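Local coordinates for deferrochelatase (Vibrio cholerae, PDB 5DE0), which binds heme b and probably acts as a peroxidase of the dye-decolorizing (DyP-type) family, at residues G53-S63 and V96-R106; W67-L78 and D167-M175. All coordinates share one frame; numbering follows the deposited sequence.

Interaction 1. Residues G53-S63 and V96-R106; sequences GAELTVSVAFS and VDVLIHCHATR
Strands 57-62 and 98-104 run antiparallel, their axes 4.7 Å apart at closest approach. Ser59 and His101 form a hydrogen-bonded pair, and so do Ala61 and Leu99. Ser63 N to Asp97 O continues the ladder, and Ser63 OG donates to a lone pair of Val96 O over 2.9 Å. Beyond the other end, one residue out of step, Thr105 N donates to Ala54 O, nearly straight at 173°.

Thr57 OG1 donates to a lone pair of His103 O at 3.0 Å and sits above the centre of the His103 imidazole. The ring is brought there by a chi1 of 62°, with CG between the backbone N and the carbonyl carbon. Water 1 lies at the edge of this ring and links ND1 to Glu55 O; NE2 is hydrogen-bonded to Ala10 O.

On the other sheet face, Val58 CG2 meets Cys102 SG at 3.6 Å. Phe62 and Val98 point the same way and touch along their flanks, Phe62 CD2 3.7 Å from Val98 CG2. Helices 40-50 and 108-117 cover the Leu56 and Cys102 end of this face. Within this chain the pair forms one edge of the antiparallel sheet in the ferredoxin-like N-terminal half of the DyP fold.

Interaction 2. Residues W67-L78 and D167-M175; sequences WSHFEMASPPEL and DFAGGSYVM
Phe168 and Tyr173 reach from segment 167-175 onto the loop 67-78, with its Pro75-Pro76 pair. The contact joins the two ferredoxin-like halves of the DyP fold. Phe168 belongs to a type II beta turn that leads into strand 172-181, and Pro75 to Leu78 form a type I turn.

Apolar packing makes up most of the contact. Pro75 CA lies over one face of the Phe168 ring, toward its rim, in a CH-pi contact 3.9 Å from the centroid. Pro75 CG approaches Phe168 CE1 at 3.8 Å. Pro76 runs counter to the ring, with CD 3.8 Å from Phe168 CE2. Met72 SD adds an oblique Met-aromatic contact, 5.1 Å from the Phe168 centroid. The Trp67 indole is sandwiched within the loop: Pro75 CD lies over the centre of one face and Phe70 CD2 over the rim of the other. Glu77 CB and CG lie across the end of Tyr173, and Phe290 of strand 281-291 packs edge-to-face with the tyrosine.

Polar contacts are few. Ala73 O meets the edge of the Phe168 ring near its plane and also accepts a bent bond from Trp67 NE1. The carboxylate of Glu77 turns to Thr255. Glu77 N of the type I turn donates to Tyr173 OH over 3.2 Å, with an N-H...O angle of 157°.

Interaction 1 is mostly buried and lies within the N-terminal half. Interaction 2 is partly buried and ties a loop of that half to the C-terminal one. Their centres are about 17 Å apart. The first rests on a regular backbone ladder. The second depends on rings and prolines, with a single hydrogen bond across it. They meet at Phe62, whose CB lies 3.6 Å from Trp67 CE3 and whose ring packs edge-to-face with Phe70. Leu99 CD2 also touches Val174 CG1 at 3.8 Å, from one sheet to the other. Strand 281-291 borders both: Ala61 packs on Phe289, and Pro75 on Phe290.

Interaction 1. Residues G53-S63 and V96-R106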
loop_
_atom_site.group_PDB
_atom_site.type_symbol
_atom_site.label_atom_id
_atom_site.label_comp_id
_atom_site.label_asym_id
_atom_site.label_seq_id
_atom_site.Cartn_x
_atom_site.Cartn_y
_atom_site.Cartn_z
ATOM N N GLY B 53 -3.074 -14.445 15.717
ATOM C CA GLY B 53 -2.133 -13.340 15.759
ATOM C C GLY B 53 -2.517 -12.176 14.862
ATOM O O GLY B 53 -1.947 -11.089 14.969
ATOM N N ALA B 54 -3.484 -12.404 13.979
ATOM C CA ALA B 54 -3.919 -11.378 13.037
ATOM C C ALA B 54 -4.517 -10.177 13.758
ATOM O O ALA B 54 -4.263 -9.031 13.384
ATOM C CB ALA B 54 -4.921 -11.953 12.060
ATOM N N GLU B 55 -5.312 -10.456 14.789
ATOM C CA GLU B 55 -5.988 -9.427 15.573
ATOM C C GLU B 55 -6.763 -8.466 14.675
ATOM O O GLU B 55 -6.778 -7.256 14.905
ATOM C CB GLU B 55 -4.981 -8.665 16.439
ATOM C CG GLU B 55 -4.274 -9.547 17.465
ATOM C CD GLU B 55 -3.335 -8.772 18.368
ATOM O OE1 GLU B 55 -3.210 -7.540 18.191
ATOM O OE2 GLU B 55 -2.720 -9.397 19.258
ATOM N N LEU B 56 -7.399 -9.020 13.647
ATOM C CA LEU B 56 -8.188 -8.232 12.709
ATOM C C LEU B 56 -9.426 -7.659 13.388
ATOM O O LEU B 56 -10.165 -8.376 14.064
ATOM C CB LEU B 56 -8.591 -9.079 11.502
ATOM C CG LEU B 56 -9.474 -8.395 10.457
ATOM C CD1 LEU B 56 -8.719 -7.283 9.741
ATOM C CD2 LEU B 56 -10.007 -9.414 9.465
ATOM N N THR B 57 -9.637 -6.359 13.214
ATOM C CA THR B 57 -10.783 -5.678 13.802
ATOM C C THR B 57 -11.543 -4.909 12.732
ATOM O O THR B 57 -11.040 -4.709 11.629
ATOM C CB THR B 57 -10.355 -4.707 14.912
ATOM O OG1 THR B 57 -9.507 -3.694 14.356
ATOM C CG2 THR B 57 -9.603 -5.443 16.011
ATOM N N VAL B 58 -12.756 -4.475 13.056
ATOM C CA VAL B 58 -13.571 -3.741 12.096
ATOM C C VAL B 58 -14.554 -2.801 12.795
ATOM O O VAL B 58 -15.031 -3.085 13.895
ATOM C CB VAL B 58 -14.348 -4.712 11.165
ATOM C CG1 VAL B 58 -15.382 -5.508 11.951
ATOM C CG2 VAL B 58 -15.002 -3.960 10.010
ATOM N N SER B 59 -14.827 -1.664 12.162
ATOM C CA SER B 59 -15.866 -0.753 12.624
ATOM C C SER B 59 -16.568 -0.110 11.434
ATOM O O SER B 59 -15.936 0.570 10.624
ATOM C CB SER B 59 -15.282 0.325 13.536
ATOM O OG SER B 59 -16.296 1.214 13.968
ATOM N N VAL B 60 -17.874 -0.337 11.329
ATOM C CA VAL B 60 -18.668 0.205 10.235
ATOM C C VAL B 60 -19.458 1.422 10.700
ATOM O O VAL B 60 -20.178 1.360 11.700
ATOM C CB VAL B 60 -19.639 -0.846 9.665
ATOM C CG1 VAL B 60 -20.418 -0.265 8.499
ATOM C CG2 VAL B 60 -18.875 -2.093 9.237
ATOM N N ALA B 61 -19.328 2.524 9.970
ATOM C CA ALA B 61 -19.975 3.774 10.358
ATOM C C ALA B 61 -20.725 4.410 9.191
ATOM O O ALA B 61 -20.360 4.228 8.028
ATOM C CB ALA B 61 -18.952 4.741 10.916
ATOM N N PHE B 62 -21.772 5.165 9.511
ATOM C CA PHE B 62 -22.618 5.767 8.487
ATOM C C PHE B 62 -22.700 7.281 8.651
ATOM O O PHE B 62 -22.706 7.787 9.777
ATOM C CB PHE B 62 -24.022 5.166 8.537
ATOM C CG PHE B 62 -24.045 3.669 8.458
ATOM C CD1 PHE B 62 -24.068 2.899 9.611
ATOM C CD2 PHE B 62 -24.045 3.025 7.229
ATOM C CE1 PHE B 62 -24.090 1.512 9.537
ATOM C CE2 PHE B 62 -24.067 1.641 7.153
ATOM C CZ PHE B 62 -24.090 0.888 8.308
ATOM N N SER B 63 -22.771 7.997 7.530
ATOM C CA SER B 63 -22.857 9.453 7.556
ATOM C C SER B 63 -24.263 9.935 7.900
ATOM O O SER B 63 -25.201 9.144 7.946
ATOM C CB SER B 63 -22.428 10.035 6.212
ATOM O OG SER B 63 -23.353 9.713 5.191
ATOM N N VAL B 96 -19.973 11.076 0.974
ATOM C CA VAL B 96 -19.739 9.686 1.350
ATOM C C VAL B 96 -20.839 9.180 2.282
ATOM O O VAL B 96 -21.317 9.914 3.146
ATOM C CB VAL B 96 -18.351 9.524 2.020
ATOM C CG1 VAL B 96 -18.177 10.544 3.134
ATOM C CG2 VAL B 96 -18.147 8.106 2.541
ATOM N N ASP B 97 -21.250 7.927 2.092
ATOM C CA ASP B 97 -22.307 7.332 2.901
ATOM C C ASP B 97 -21.777 6.426 4.012
ATOM O O ASP B 97 -22.336 6.386 5.106
ATOM C CB ASP B 97 -23.264 6.524 2.021
ATOM C CG ASP B 97 -24.023 7.386 1.032
ATOM O OD1 ASP B 97 -24.249 8.577 1.330
ATOM O OD2 ASP B 97 -24.399 6.870 -0.042
ATOM N N VAL B 98 -20.711 5.685 3.721
ATOM C CA VAL B 98 -20.251 4.630 4.621
ATOM C C VAL B 98 -18.739 4.646 4.836
ATOM O O VAL B 98 -17.967 4.843 3.897
ATOM C CB VAL B 98 -20.662 3.229 4.089
ATOM C CG1 VAL B 98 -20.096 2.119 4.966
ATOM C CG2 VAL B 98 -22.177 3.114 3.991
ATOM N N LEU B 99 -18.329 4.442 6.083
ATOM C CA LEU B 99 -16.925 4.245 6.416
ATOM C C LEU B 99 -16.681 2.810 6.882
ATOM O O LEU B 99 -17.399 2.294 7.741
ATOM C CB LEU B 99 -16.480 5.235 7.500
ATOM C CG LEU B 99 -15.163 4.938 8.226
ATOM C CD1 LEU B 99 -13.984 4.928 7.262
ATOM C CD2 LEU B 99 -14.927 5.943 9.350
ATOM N N ILE B 100 -15.674 2.167 6.299
ATOM C CA ILE B 100 -15.228 0.858 6.757
ATOM C C ILE B 100 -13.817 0.972 7.320
ATOM O O ILE B 100 -12.867 1.222 6.577
ATOM C CB ILE B 100 -15.245 -0.187 5.624
ATOM C CG1 ILE B 100 -16.659 -0.352 5.064
ATOM C CG2 ILE B 100 -14.708 -1.524 6.120
ATOM C CD1 ILE B 100 -16.763 -1.371 3.950
ATOM N N HIS B 101 -13.684 0.795 8.631
ATOM C CA HIS B 101 -12.391 0.938 9.295
ATOM C C HIS B 101 -11.908 -0.385 9.888
ATOM O O HIS B 101 -12.579 -0.980 10.733
ATOM C CB HIS B 101 -12.475 2.009 10.388
ATOM C CG HIS B 101 -11.273 2.064 11.278
ATOM N ND1 HIS B 101 -11.364 2.291 12.635
ATOM C CD2 HIS B 101 -9.954 1.931 11.008
ATOM C CE1 HIS B 101 -10.153 2.287 13.162
ATOM N NE2 HIS B 101 -9.279 2.072 12.196
ATOM N N CYS B 102 -10.739 -0.832 9.437
ATOM C CA CYS B 102 -10.114 -2.049 9.941
ATOM C C CYS B 102 -8.659 -1.789 10.316
ATOM O O CYS B 102 -8.002 -0.948 9.707
ATOM C CB CYS B 102 -10.182 -3.167 8.896
ATOM S SG CYS B 102 -11.832 -3.549 8.271
ATOM N N HIS B 103 -8.157 -2.509 11.315
ATOM C CA HIS B 103 -6.724 -2.516 11.591
ATOM C C HIS B 103 -6.299 -3.881 12.124
ATOM O O HIS B 103 -7.047 -4.528 12.855
ATOM C CB HIS B 103 -6.334 -1.395 12.568
ATOM C CG HIS B 103 -6.972 -1.503 13.920
ATOM N ND1 HIS B 103 -6.527 -2.377 14.887
ATOM C CD2 HIS B 103 -8.008 -0.826 14.471
ATOM C CE1 HIS B 103 -7.268 -2.243 15.973
ATOM N NE2 HIS B 103 -8.174 -1.310 15.746
ATOM N N ALA B 104 -5.102 -4.315 11.742
ATOM C CA ALA B 104 -4.616 -5.646 12.099
ATOM C C ALA B 104 -3.093 -5.688 12.166
ATOM O O ALA B 104 -2.421 -4.697 11.878
ATOM C CB ALA B 104 -5.127 -6.678 11.103
ATOM N N THR B 105 -2.552 -6.844 12.541
ATOM C CA THR B 105 -1.106 -7.010 12.655
ATOM C C THR B 105 -0.487 -7.396 11.315
ATOM O O THR B 105 0.731 -7.550 11.208
ATOM C CB THR B 105 -0.735 -8.074 13.710
ATOM O OG1 THR B 105 -1.284 -9.342 13.332
ATOM C CG2 THR B 105 -1.273 -7.681 15.077
ATOM N N ARG B 106 -1.328 -7.552 10.298
ATOM C CA ARG B 106 -0.847 -7.848 8.951
ATOM C C ARG B 106 -1.667 -7.102 7.903
ATOM O O ARG B 106 -2.852 -6.824 8.101
ATOM C CB ARG B 106 -0.867 -9.359 8.686
ATOM C CG ARG B 106 -2.074 -10.081 9.255
ATOM C CD ARG B 106 -1.894 -11.595 9.212
ATOM N NE ARG B 106 -1.967 -12.131 7.855
ATOM C CZ ARG B 106 -2.134 -13.420 7.572
ATOM N NH1 ARG B 106 -2.249 -14.306 8.553
ATOM N NH2 ARG B 106 -2.191 -13.826 6.311
HETATM O O HOH W 1 -4.975 -4.904 15.310
#

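Interaction 2. Residues W67-L78 and D167-M175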
loop_
_atom_site.group_PDB
_atom_site.type_symbol
_atom_site.label_atom_id
_atom_site.label_comp_id
_atom_site.label_asym_id
_atom_site.label_seq_id
_atom_site.Cartn_x
_atom_site.Cartn_y
_atom_site.Cartn_z
ATOM N N TRP B 67 -27.847 8.062 7.034
ATOM C CA TRP B 67 -28.581 7.611 8.204
ATOM C C TRP B 67 -30.083 7.864 8.053
ATOM O O TRP B 67 -30.892 7.228 8.724
ATOM C CB TRP B 67 -28.050 8.290 9.468
ATOM C CG TRP B 67 -28.294 7.474 10.704
ATOM C CD1 TRP B 67 -29.480 7.317 11.361
ATOM C CD2 TRP B 67 -27.334 6.689 11.424
ATOM N NE1 TRP B 67 -29.319 6.488 12.443
ATOM C CE2 TRP B 67 -28.011 6.088 12.504
ATOM C CE3 TRP B 67 -25.971 6.438 11.258
ATOM C CZ2 TRP B 67 -27.362 5.248 13.419
ATOM C CZ3 TRP B 67 -25.334 5.610 12.160
ATOM C CH2 TRP B 67 -26.025 5.024 13.227
ATOM N N SER B 68 -30.449 8.788 7.171
ATOM C CA SER B 68 -31.851 9.077 6.911
ATOM C C SER B 68 -32.575 7.846 6.379
ATOM O O SER B 68 -33.761 7.656 6.639
ATOM C CB SER B 68 -31.975 10.228 5.922
ATOM O OG SER B 68 -31.461 11.416 6.483
ATOM N N HIS B 69 -31.849 7.019 5.632
ATOM C CA HIS B 69 -32.392 5.792 5.069
ATOM C C HIS B 69 -32.770 4.777 6.150
ATOM O O HIS B 69 -33.558 3.866 5.902
ATOM C CB HIS B 69 -31.382 5.169 4.105
ATOM C CG HIS B 69 -31.159 5.963 2.855
ATOM N ND1 HIS B 69 -30.563 7.207 2.857
ATOM C CD2 HIS B 69 -31.442 5.686 1.560
ATOM C CE1 HIS B 69 -30.492 7.662 1.617
ATOM N NE2 HIS B 69 -31.019 6.756 0.812
ATOM N N PHE B 70 -32.205 4.935 7.343
ATOM C CA PHE B 70 -32.455 4.006 8.444
ATOM C C PHE B 70 -33.790 4.265 9.135
ATOM O O PHE B 70 -34.283 5.389 9.143
ATOM C CB PHE B 70 -31.328 4.084 9.475
ATOM C CG PHE B 70 -30.037 3.488 9.004
ATOM C CD1 PHE B 70 -30.026 2.351 8.204
ATOM C CD2 PHE B 70 -28.829 4.070 9.350
ATOM C CE1 PHE B 70 -28.825 1.804 7.766
ATOM C CE2 PHE B 70 -27.633 3.529 8.914
ATOM C CZ PHE B 70 -27.631 2.397 8.122
ATOM N N GLU B 71 -34.372 3.215 9.708
ATOM C CA GLU B 71 -35.573 3.356 10.523
ATOM C C GLU B 71 -35.202 3.927 11.886
ATOM O O GLU B 71 -35.916 4.767 12.435
ATOM C CB GLU B 71 -36.285 2.013 10.692
ATOM C CG GLU B 71 -36.920 1.472 9.414
ATOM C CD GLU B 71 -37.666 0.168 9.643
ATOM O OE1 GLU B 71 -37.546 -0.394 10.752
ATOM O OE2 GLU B 71 -38.373 -0.292 8.721
ATOM N N MET B 72 -34.086 3.444 12.428
ATOM C CA MET B 72 -33.538 3.957 13.677
ATOM C C MET B 72 -33.252 5.453 13.571
ATOM O O MET B 72 -32.700 5.922 12.577
ATOM C CB MET B 72 -32.265 3.191 14.056
ATOM C CG MET B 72 -31.393 3.882 15.097
ATOM S SD MET B 72 -32.237 4.210 16.660
ATOM C CE MET B 72 -32.709 2.552 17.149
ATOM N N ALA B 73 -33.656 6.196 14.596
ATOM C CA ALA B 73 -33.393 7.631 14.662
ATOM C C ALA B 73 -31.892 7.916 14.633
ATOM O O ALA B 73 -31.091 7.121 15.121
ATOM C CB ALA B 73 -34.017 8.229 15.912
ATOM N N SER B 74 -31.521 9.051 14.054
ATOM C CA SER B 74 -30.121 9.423 13.947
ATOM C C SER B 74 -29.594 9.930 15.283
ATOM O O SER B 74 -30.358 10.450 16.096
ATOM C CB SER B 74 -29.925 10.485 12.864
ATOM O OG SER B 74 -30.250 11.771 13.355
ATOM N N PRO B 75 -28.278 9.764 15.516
ATOM C CA PRO B 75 -27.611 10.319 16.698
ATOM C C PRO B 75 -27.817 11.825 16.786
ATOM O O PRO B 75 -27.762 12.503 15.756
ATOM C CB PRO B 75 -26.133 9.982 16.465
ATOM C CG PRO B 75 -26.164 8.797 15.555
ATOM C CD PRO B 75 -27.335 9.016 14.663
ATOM N N PRO B 76 -28.059 12.338 18.001
ATOM C CA PRO B 76 -28.381 13.749 18.253
ATOM C C PRO B 76 -27.386 14.733 17.637
ATOM O O PRO B 76 -27.794 15.782 17.132
ATOM C CB PRO B 76 -28.346 13.846 19.785
ATOM C CG PRO B 76 -28.688 12.478 20.259
ATOM C CD PRO B 76 -28.049 11.545 19.244
ATOM N N GLU B 77 -26.101 14.393 17.669
ATOM C CA GLU B 77 -25.053 15.317 17.242
ATOM C C GLU B 77 -24.533 15.039 15.831
ATOM O O GLU B 77 -23.685 15.772 15.321
ATOM C CB GLU B 77 -23.884 15.277 18.230
ATOM C CG GLU B 77 -24.288 15.432 19.685
ATOM C CD GLU B 77 -23.091 15.479 20.612
ATOM O OE1 GLU B 77 -22.088 16.129 20.255
ATOM O OE2 GLU B 77 -23.149 14.856 21.692
ATOM N N LEU B 78 -25.032 13.979 15.201
ATOM C CA LEU B 78 -24.569 13.607 13.866
ATOM C C LEU B 78 -25.001 14.630 12.817
ATOM O O LEU B 78 -26.193 14.856 12.611
ATOM C CB LEU B 78 -25.083 12.214 13.485
ATOM C CG LEU B 78 -24.649 11.683 12.114
ATOM C CD1 LEU B 78 -23.132 11.648 11.995
ATOM C CD2 LEU B 78 -25.235 10.301 11.866
ATOM N N ASP B 167 -29.962 5.101 23.684
ATOM C CA ASP B 167 -30.063 4.092 22.634
ATOM C C ASP B 167 -28.741 3.900 21.896
ATOM O O ASP B 167 -28.462 2.816 21.390
ATOM C CB ASP B 167 -31.161 4.466 21.632
ATOM C CG ASP B 167 -32.556 4.202 22.163
ATOM O OD1 ASP B 167 -32.713 3.313 23.022
ATOM O OD2 ASP B 167 -33.495 4.882 21.703
ATOM N N PHE B 168 -27.932 4.955 21.846
ATOM C CA PHE B 168 -26.684 4.931 21.089
ATOM C C PHE B 168 -25.478 4.567 21.954
ATOM O O PHE B 168 -24.331 4.716 21.527
ATOM C CB PHE B 168 -26.447 6.285 20.409
ATOM C CG PHE B 168 -27.566 6.713 19.500
ATOM C CD1 PHE B 168 -27.657 6.219 18.209
ATOM C CD2 PHE B 168 -28.528 7.614 19.935
ATOM C CE1 PHE B 168 -28.686 6.611 17.369
ATOM C CE2 PHE B 168 -29.558 8.009 19.100
ATOM C CZ PHE B 168 -29.636 7.508 17.818
ATOM N N ALA B 169 -25.743 4.091 23.167
ATOM C CA ALA B 169 -24.683 3.680 24.086
ATOM C C ALA B 169 -23.827 2.572 23.480
ATOM O O ALA B 169 -24.348 1.561 22.996
ATOM C CB ALA B 169 -25.271 3.221 25.410
ATOM N N GLY B 170 -22.514 2.770 23.500
ATOM C CA GLY B 170 -21.596 1.829 22.889
ATOM C C GLY B 170 -21.221 2.284 21.493
ATOM O O GLY B 170 -20.299 1.739 20.875
ATOM N N GLY B 171 -21.947 3.280 20.992
ATOM C CA GLY B 171 -21.638 3.875 19.706
ATOM C C GLY B 171 -20.625 4.995 19.853
ATOM O O GLY B 171 -20.313 5.415 20.969
ATOM N N SER B 172 -20.117 5.488 18.729
ATOM C CA SER B 172 -19.076 6.506 18.759
ATOM C C SER B 172 -19.127 7.412 17.533
ATOM O O SER B 172 -19.377 6.950 16.420
ATOM C CB SER B 172 -17.699 5.843 18.867
ATOM O OG SER B 172 -16.665 6.807 18.912
ATOM N N TYR B 173 -18.888 8.704 17.744
ATOM C CA TYR B 173 -18.826 9.655 16.637
ATOM C C TYR B 173 -17.461 9.592 15.964
ATOM O O TYR B 173 -16.438 9.464 16.632
ATOM C CB TYR B 173 -19.119 11.076 17.121
ATOM C CG TYR B 173 -20.555 11.289 17.541
ATOM C CD1 TYR B 173 -21.524 11.659 16.615
ATOM C CD2 TYR B 173 -20.945 11.117 18.863
ATOM C CE1 TYR B 173 -22.839 11.854 16.995
ATOM C CE2 TYR B 173 -22.259 11.308 19.252
ATOM C CZ TYR B 173 -23.201 11.677 18.314
ATOM O OH TYR B 173 -24.507 11.867 18.699
ATOM N N VAL B 174 -17.453 9.669 14.636
ATOM C CA VAL B 174 -16.221 9.500 13.876
ATOM C C VAL B 174 -15.959 10.677 12.942
ATOM O O VAL B 174 -16.884 11.251 12.373
ATOM C CB VAL B 174 -16.250 8.205 13.032
ATOM C CG1 VAL B 174 -14.832 7.751 12.709
ATOM C CG2 VAL B 174 -17.005 7.102 13.754
ATOM N N MET B 175 -14.688 11.033 12.796
ATOM C CA MET B 175 -14.270 11.994 11.784
ATOM C C MET B 175 -13.062 11.433 11.046
ATOM O O MET B 175 -12.244 10.728 11.635
ATOM C CB MET B 175 -13.934 13.356 12.408
ATOM C CG MET B 175 -12.701 13.352 13.308
ATOM S SD MET B 175 -12.091 15.002 13.701
ATOM C CE MET B 175 -11.545 15.565 12.085
#